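Local coordinates for transglutaminase-like domain-containing protein (Streptococcus suis, PDB 4XZ7), which acts as a transglutaminase virulence factor with antiphagocytic properties, probably forming amide bonds through glutamine side chains as others of its family do, at residues M208-E213 against V217-Q222; A274-G279 against A371-F376. One frame throughout, in Å; residues are numbered along the deposited sequence.

Interaction 1 (M208-E213 against V217-Q222)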
ATOM      1  N   MET B 208     -26.204 -29.582  -4.553  1.00 49.61           N
ATOM      2  CA  MET B 208     -26.792 -30.547  -3.628  1.00 46.44           C
ATOM      3  C   MET B 208     -27.914 -31.331  -4.295  1.00 49.95           C
ATOM      4  O   MET B 208     -28.259 -32.417  -3.850  1.00 57.57           O
ATOM      5  CB  MET B 208     -27.302 -29.847  -2.365  1.00 47.58           C
ATOM      6  CG  MET B 208     -26.209 -29.514  -1.354  1.00 45.03           C
ATOM      7  SD  MET B 208     -25.327 -30.969  -0.733  1.00 88.62           S
ATOM      8  CE  MET B 208     -26.405 -31.502   0.597  1.00 70.78           C
ATOM      9  N   LYS B 209     -28.468 -30.784  -5.375  1.00 51.83           N
ATOM     10  CA  LYS B 209     -29.540 -31.447  -6.122  1.00 52.56           C
ATOM     11  C   LYS B 209     -29.015 -32.547  -7.043  1.00 51.22           C
ATOM     12  O   LYS B 209     -29.794 -33.309  -7.609  1.00 50.18           O
ATOM     13  CB  LYS B 209     -30.325 -30.431  -6.957  1.00 48.46           C
ATOM     14  CG  LYS B 209     -31.056 -29.367  -6.170  1.00 50.68           C
ATOM     15  CD  LYS B 209     -31.941 -28.545  -7.109  1.00 53.38           C
ATOM     16  CE  LYS B 209     -32.505 -27.300  -6.435  1.00 53.06           C
ATOM     17  NZ  LYS B 209     -33.339 -26.499  -7.387  1.00 54.39           N
ATOM     18  N   GLN B 210     -27.698 -32.620  -7.199  1.00 49.28           N
ATOM     19  CA  GLN B 210     -27.088 -33.629  -8.063  1.00 53.09           C
ATOM     20  C   GLN B 210     -26.956 -34.981  -7.353  1.00 57.90           C
ATOM     21  O   GLN B 210     -26.699 -35.035  -6.149  1.00 61.69           O
ATOM     22  CB  GLN B 210     -25.719 -33.151  -8.538  1.00 50.66           C
ATOM     23  CG  GLN B 210     -25.710 -31.708  -9.016  1.00 50.71           C
ATOM     24  CD  GLN B 210     -26.658 -31.471 -10.177  1.00 54.66           C
ATOM     25  OE1 GLN B 210     -26.667 -32.228 -11.155  1.00 57.93           O
ATOM     26  NE2 GLN B 210     -27.466 -30.415 -10.076  1.00 53.05           N
ATOM     27  N   SER B 211     -27.117 -36.073  -8.095  1.00 54.46           N
ATOM     28  CA  SER B 211     -27.070 -37.391  -7.470  1.00 60.44           C
ATOM     29  C   SER B 211     -25.662 -37.704  -6.982  1.00 64.07           C
ATOM     30  O   SER B 211     -25.406 -37.759  -5.771  1.00 66.62           O
ATOM     31  CB  SER B 211     -27.557 -38.481  -8.435  1.00 58.58           C
ATOM     32  OG  SER B 211     -26.738 -38.577  -9.587  1.00 63.88           O
ATOM     33  N   SER B 212     -24.752 -37.882  -7.935  1.00 57.15           N
ATOM     34  CA  SER B 212     -23.389 -38.296  -7.642  1.00 52.66           C
ATOM     35  C   SER B 212     -22.518 -37.131  -7.170  1.00 53.44           C
ATOM     36  O   SER B 212     -22.865 -35.962  -7.353  1.00 52.08           O
ATOM     37  CB  SER B 212     -22.768 -38.948  -8.880  1.00 50.90           C
ATOM     38  OG  SER B 212     -22.794 -38.056  -9.983  1.00 53.54           O
ATOM     39  N   GLU B 213     -21.390 -37.470  -6.557  1.00 48.82           N
ATOM     40  CA  GLU B 213     -20.408 -36.486  -6.141  1.00 52.69           C
ATOM     41  C   GLU B 213     -19.836 -35.763  -7.363  1.00 50.47           C
ATOM     42  O   GLU B 213     -19.659 -34.533  -7.363  1.00 52.16           O
ATOM     43  CB  GLU B 213     -19.295 -37.164  -5.341  1.00 52.75           C
ATOM     44  CG  GLU B 213     -19.768 -37.806  -4.046  1.00 55.13           C
ATOM     45  CD  GLU B 213     -18.678 -38.619  -3.371  1.00 65.19           C
ATOM     46  OE1 GLU B 213     -17.849 -39.227  -4.086  1.00 67.71           O
ATOM     47  OE2 GLU B 213     -18.652 -38.649  -2.124  1.00 73.42           O
ATOM     48  N   VAL B 217     -19.575 -31.657  -8.128  1.00 36.96           N
ATOM     49  CA  VAL B 217     -18.389 -30.919  -8.582  1.00 36.44           C
ATOM     50  C   VAL B 217     -18.662 -30.169  -9.886  1.00 38.37           C
ATOM     51  O   VAL B 217     -18.440 -28.948  -9.983  1.00 31.43           O
ATOM     52  CB  VAL B 217     -17.174 -31.854  -8.797  1.00 36.22           C
ATOM     53  CG1 VAL B 217     -16.023 -31.081  -9.412  1.00 37.16           C
ATOM     54  CG2 VAL B 217     -16.731 -32.482  -7.489  1.00 35.07           C
ATOM     55  N   LYS B 218     -19.154 -30.911 -10.877  1.00 34.70           N
ATOM     56  CA  LYS B 218     -19.442 -30.365 -12.201  1.00 40.33           C
ATOM     57  C   LYS B 218     -20.327 -29.124 -12.070  1.00 32.69           C
ATOM     58  O   LYS B 218     -19.997 -28.039 -12.570  1.00 31.69           O
ATOM     59  CB  LYS B 218     -20.113 -31.438 -13.079  1.00 34.38           C
ATOM     60  CG  LYS B 218     -20.140 -31.160 -14.568  1.00 51.12           C
ATOM     61  CD  LYS B 218     -21.093 -32.133 -15.297  1.00 58.74           C
ATOM     62  CE  LYS B 218     -20.715 -33.604 -15.095  1.00 64.83           C
ATOM     63  NZ  LYS B 218     -19.556 -34.037 -15.937  1.00 72.98           N
ATOM     64  N   ALA B 219     -21.426 -29.286 -11.344  1.00 35.34           N
ATOM     65  CA  ALA B 219     -22.394 -28.213 -11.151  1.00 35.97           C
ATOM     66  C   ALA B 219     -21.780 -26.973 -10.492  1.00 32.02           C
ATOM     67  O   ALA B 219     -21.978 -25.844 -10.967  1.00 35.01           O
ATOM     68  CB  ALA B 219     -23.558 -28.719 -10.323  1.00 34.57           C
ATOM     69  N   PHE B 220     -21.045 -27.166  -9.398  1.00 31.70           N
ATOM     70  CA  PHE B 220     -20.479 -25.998  -8.713  1.00 30.53           C
ATOM     71  C   PHE B 220     -19.436 -25.260  -9.577  1.00 29.35           C
ATOM     72  O   PHE B 220     -19.478 -24.032  -9.730  1.00 30.16           O
ATOM     73  CB  PHE B 220     -19.853 -26.386  -7.376  1.00 30.52           C
ATOM     74  CG  PHE B 220     -19.345 -25.205  -6.610  1.00 35.74           C
ATOM     75  CD1 PHE B 220     -20.225 -24.384  -5.926  1.00 29.47           C
ATOM     76  CD2 PHE B 220     -17.996 -24.887  -6.613  1.00 31.52           C
ATOM     77  CE1 PHE B 220     -19.762 -23.280  -5.236  1.00 33.22           C
ATOM     78  CE2 PHE B 220     -17.527 -23.788  -5.937  1.00 27.55           C
ATOM     79  CZ  PHE B 220     -18.403 -22.978  -5.251  1.00 31.44           C
ATOM     80  N   VAL B 221     -18.505 -26.033 -10.123  1.00 35.39           N
ATOM     81  CA  VAL B 221     -17.438 -25.527 -10.972  1.00 31.11           C
ATOM     82  C   VAL B 221     -18.003 -24.716 -12.135  1.00 31.49           C
ATOM     83  O   VAL B 221     -17.567 -23.585 -12.390  1.00 27.20           O
ATOM     84  CB  VAL B 221     -16.581 -26.690 -11.513  1.00 37.26           C
ATOM     85  CG1 VAL B 221     -15.683 -26.224 -12.644  1.00 47.83           C
ATOM     86  CG2 VAL B 221     -15.762 -27.287 -10.403  1.00 37.56           C
ATOM     87  N   GLN B 222     -18.998 -25.285 -12.815  1.00 33.70           N
ATOM     88  CA  GLN B 222     -19.591 -24.620 -13.968  1.00 33.31           C
ATOM     89  C   GLN B 222     -20.323 -23.352 -13.551  1.00 30.47           C
ATOM     90  O   GLN B 222     -20.227 -22.314 -14.223  1.00 32.10           O
ATOM     91  CB  GLN B 222     -20.544 -25.559 -14.713  1.00 35.42           C
ATOM     92  CG  GLN B 222     -20.818 -25.119 -16.151  1.00 47.70           C
ATOM     93  CD  GLN B 222     -19.571 -25.172 -17.047  1.00 53.61           C
ATOM     94  OE1 GLN B 222     -18.973 -24.137 -17.364  1.00 54.30           O
ATOM     95  NE2 GLN B 222     -19.192 -26.379 -17.472  1.00 53.33           N
TER
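The flat carboxamide of Q210 presents one face to the methyl of A219: A219 CB lies over the face, shifted toward the CG end, 4.1 Å from Q210 CD and 3.9 Å from Q210 CG. At the edge of the same amide, NE2 donates a hydrogen bond to the main-chain O of E206, so the polar end is tied back to the chain just before the segment while its apolar stem and one face lie against the helix. A chain bent at CG (chi2 -60°) folds the amide back in this way. The other flat group, the carboxylate of E213, leads away from the helical segment, and its OE1 accepts a hydrogen bond from the backbone N of D303.

These residues illustrate how a helix begins. S212 is the N-cap of helix 213-227, its side chain capping a backbone N of the first turn, and the loop from helix 188-205 thus turns into the next helix. E213 O then receives V217 N at 3.0 Å, with an N-H...O angle of 169°, an i to i+4 bond of the opening turn. The valine sits beside this bond: with CG1 anti to the backbone N (chi1 174°), the other methyl, V217 CG2, swings back over the preceding turn to lie 3.6 Å from E213 O. V217 is buried, packing also on Y302 of strand 294-302.

Interaction 2 (A274-G279 against A371-F376)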
ATOM      1  N   ALA B 274     -15.644 -24.747  -0.833  1.00 28.23           N
ATOM      2  CA  ALA B 274     -16.979 -25.269  -1.156  1.00 29.14           C
ATOM      3  C   ALA B 274     -17.075 -26.806  -1.164  1.00 36.30           C
ATOM      4  O   ALA B 274     -18.059 -27.374  -0.700  1.00 35.28           O
ATOM      5  CB  ALA B 274     -17.420 -24.730  -2.490  1.00 32.49           C
ATOM      6  N   PHE B 275     -16.061 -27.472  -1.705  1.00 30.16           N
ATOM      7  CA  PHE B 275     -16.066 -28.925  -1.797  1.00 36.01           C
ATOM      8  C   PHE B 275     -15.927 -29.580  -0.428  1.00 42.30           C
ATOM      9  O   PHE B 275     -16.497 -30.643  -0.179  1.00 41.55           O
ATOM     10  CB  PHE B 275     -14.944 -29.407  -2.716  1.00 30.87           C
ATOM     11  CG  PHE B 275     -15.152 -29.047  -4.165  1.00 40.20           C
ATOM     12  CD1 PHE B 275     -16.433 -28.865  -4.669  1.00 43.81           C
ATOM     13  CD2 PHE B 275     -14.074 -28.889  -5.018  1.00 29.67           C
ATOM     14  CE1 PHE B 275     -16.632 -28.539  -6.009  1.00 40.75           C
ATOM     15  CE2 PHE B 275     -14.265 -28.557  -6.363  1.00 33.07           C
ATOM     16  CZ  PHE B 275     -15.545 -28.381  -6.852  1.00 33.26           C
ATOM     17  N   ASN B 276     -15.146 -28.954   0.450  1.00 38.80           N
ATOM     18  CA  ASN B 276     -15.003 -29.473   1.801  1.00 32.79           C
ATOM     19  C   ASN B 276     -16.341 -29.345   2.519  1.00 40.43           C
ATOM     20  O   ASN B 276     -16.750 -30.264   3.227  1.00 47.27           O
ATOM     21  CB  ASN B 276     -13.886 -28.758   2.566  1.00 31.39           C
ATOM     22  CG  ASN B 276     -12.506 -29.269   2.192  1.00 35.69           C
ATOM     23  OD1 ASN B 276     -12.326 -30.455   1.936  1.00 31.89           O
ATOM     24  ND2 ASN B 276     -11.525 -28.367   2.137  1.00 30.07           N
ATOM     25  N   MET B 277     -17.031 -28.224   2.321  1.00 32.34           N
ATOM     26  CA  MET B 277     -18.375 -28.076   2.863  1.00 35.97           C
ATOM     27  C   MET B 277     -19.299 -29.196   2.371  1.00 48.96           C
ATOM     28  O   MET B 277     -20.120 -29.713   3.128  1.00 52.02           O
ATOM     29  CB  MET B 277     -18.959 -26.717   2.489  1.00 32.28           C
ATOM     30  CG  MET B 277     -18.351 -25.542   3.253  1.00 31.34           C
ATOM     31  SD  MET B 277     -18.966 -23.944   2.702  1.00 39.94           S
ATOM     32  CE  MET B 277     -20.726 -24.120   2.982  1.00 69.76           C
ATOM     33  N   LEU B 278     -19.149 -29.574   1.104  1.00 45.42           N
ATOM     34  CA  LEU B 278     -20.019 -30.562   0.476  1.00 40.17           C
ATOM     35  C   LEU B 278     -19.617 -31.998   0.792  1.00 40.10           C
ATOM     36  O   LEU B 278     -20.169 -32.939   0.234  1.00 50.71           O
ATOM     37  CB  LEU B 278     -20.027 -30.357  -1.042  1.00 43.72           C
ATOM     38  CG  LEU B 278     -20.713 -29.101  -1.581  1.00 40.11           C
ATOM     39  CD1 LEU B 278     -20.331 -28.842  -3.041  1.00 39.29           C
ATOM     40  CD2 LEU B 278     -22.222 -29.219  -1.425  1.00 35.12           C
ATOM     41  N   GLY B 279     -18.644 -32.172   1.675  1.00 41.03           N
ATOM     42  CA  GLY B 279     -18.188 -33.504   2.027  1.00 43.75           C
ATOM     43  C   GLY B 279     -17.218 -34.076   1.011  1.00 47.71           C
ATOM     44  O   GLY B 279     -17.011 -35.282   0.959  1.00 47.14           O
ATOM     45  N   ALA B 371     -15.897 -32.315   8.052  1.00 43.21           N
ATOM     46  CA  ALA B 371     -16.131 -31.047   8.737  1.00 44.72           C
ATOM     47  C   ALA B 371     -14.861 -30.567   9.448  1.00 47.29           C
ATOM     48  O   ALA B 371     -14.600 -29.365   9.526  1.00 39.19           O
ATOM     49  CB  ALA B 371     -17.257 -31.170   9.705  1.00 41.95           C
ATOM     50  N   ASP B 372     -14.079 -31.519   9.954  1.00 51.09           N
ATOM     51  CA  ASP B 372     -12.760 -31.216  10.515  1.00 48.23           C
ATOM     52  C   ASP B 372     -11.865 -30.542   9.484  1.00 44.77           C
ATOM     53  O   ASP B 372     -11.084 -29.655   9.826  1.00 41.24           O
ATOM     54  CB  ASP B 372     -12.074 -32.485  11.025  1.00 48.13           C
ATOM     55  CG  ASP B 372     -12.661 -32.982  12.319  1.00 47.30           C
ATOM     56  OD1 ASP B 372     -13.280 -32.156  13.028  1.00 44.37           O
ATOM     57  OD2 ASP B 372     -12.501 -34.190  12.619  1.00 43.91           O
ATOM     58  N   LEU B 373     -11.982 -30.960   8.222  1.00 46.00           N
ATOM     59  CA  LEU B 373     -11.156 -30.397   7.158  1.00 33.54           C
ATOM     60  C   LEU B 373     -11.399 -28.889   6.982  1.00 41.35           C
ATOM     61  O   LEU B 373     -10.575 -28.178   6.403  1.00 41.61           O
ATOM     62  CB  LEU B 373     -11.411 -31.131   5.839  1.00 33.62           C
ATOM     63  CG  LEU B 373     -11.057 -32.622   5.755  1.00 34.69           C
ATOM     64  CD1 LEU B 373     -11.197 -33.119   4.319  1.00 36.27           C
ATOM     65  CD2 LEU B 373      -9.662 -32.911   6.289  1.00 34.74           C
ATOM     66  N   LEU B 374     -12.531 -28.410   7.482  1.00 36.87           N
ATOM     67  CA  LEU B 374     -12.870 -26.991   7.423  1.00 38.96           C
ATOM     68  C   LEU B 374     -12.119 -26.140   8.457  1.00 40.75           C
ATOM     69  O   LEU B 374     -12.053 -24.911   8.319  1.00 35.48           O
ATOM     70  CB  LEU B 374     -14.371 -26.805   7.628  1.00 32.15           C
ATOM     71  CG  LEU B 374     -15.286 -27.240   6.497  1.00 35.07           C
ATOM     72  CD1 LEU B 374     -16.742 -27.146   6.951  1.00 33.17           C
ATOM     73  CD2 LEU B 374     -15.035 -26.343   5.275  1.00 31.07           C
ATOM     74  N   LEU B 375     -11.601 -26.797   9.499  1.00 39.54           N
ATOM     75  CA  LEU B 375     -10.825 -26.163  10.578  1.00 33.96           C
ATOM     76  C   LEU B 375     -11.631 -25.251  11.490  1.00 37.97           C
ATOM     77  O   LEU B 375     -11.417 -25.223  12.702  1.00 37.28           O
ATOM     78  CB  LEU B 375      -9.653 -25.350  10.011  1.00 37.36           C
ATOM     79  CG  LEU B 375      -8.467 -26.122   9.432  1.00 47.93           C
ATOM     80  CD1 LEU B 375      -7.251 -25.198   9.314  1.00 43.64           C
ATOM     81  CD2 LEU B 375      -8.147 -27.365  10.265  1.00 39.28           C
ATOM     82  N   PHE B 376     -12.539 -24.484  10.909  1.00 36.71           N
ATOM     83  CA  PHE B 376     -13.272 -23.485  11.667  1.00 38.73           C
ATOM     84  C   PHE B 376     -14.615 -23.282  11.006  1.00 36.36           C
ATOM     85  O   PHE B 376     -14.770 -23.588   9.831  1.00 35.74           O
ATOM     86  CB  PHE B 376     -12.470 -22.180  11.721  1.00 33.21           C
ATOM     87  CG  PHE B 376     -13.186 -21.029  12.380  1.00 35.38           C
ATOM     88  CD1 PHE B 376     -13.199 -20.893  13.757  1.00 37.82           C
ATOM     89  CD2 PHE B 376     -13.806 -20.056  11.613  1.00 33.13           C
ATOM     90  CE1 PHE B 376     -13.847 -19.818  14.359  1.00 30.68           C
ATOM     91  CE2 PHE B 376     -14.447 -18.987  12.205  1.00 31.12           C
ATOM     92  CZ  PHE B 376     -14.471 -18.868  13.579  1.00 30.56           C
TER
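A buried asparagine faces two leucines here: N276 takes up the largest share of the contact, yet no hydrogen bond joins the segments. N276 and M277 close helix 264-277, which ends in a Schellman motif with G279 at C-prime, its N bonded to N276 O at 3.1 Å and L280 N reaching back to F275 O. In the papain-like transglutaminase core this would correspond to the helix that carries the catalytic cysteine at its other end. The partner, 371-376, belongs to the loop after helix 359-365.

The amide of N276 pays for its burial outside the pair: OD1 accepts a hydrogen bond from A282 N, at the start of strand 282-288. That bond helps fix the amide's rotation, leaving one face turned to L373. L373 CB lies nearly straight above OD1, at 4.1 Å, and L373 CD1, at 3.7 Å from the same oxygen, is above the amide plane and beyond its end; the two side chains cross at about a right angle.

The loop itself is tied to the helix by R273, whose guanidinium group binds L374 O and F376 O, and L373 also packs on L137 of the second subunit. In L374, with CD1 anti to CA (chi2 173°), the other methyl, CD2, is the one turned to the helix. It bridges two neighbouring residues, with L374 CD2 3.8 Å from N276 CB and 4.0 Å from M277 CG.

Helix 264-277 joins the two contacts, whose centres lie 16 Å apart on the same side of the chain's centre. Its C-terminal end, with the turn after it, receives the loop 371-376 in interaction 2 and, through other side chains, the residues of interaction 1. A274 CB meets F220 CZ at 3.4 Å, while the ring of F275 takes two valines of helix 213-227, with CZ 3.7 Å from V221 CG2 and 3.8 Å from V217 CG1. The loop side of interaction 1 joins in as well, M208 SD lying 3.6 Å from L278 CD2. Both contacts thus meet around the end of helix 264-277 in the transglutaminase-like domain, and interaction 2 extends toward the second subunit.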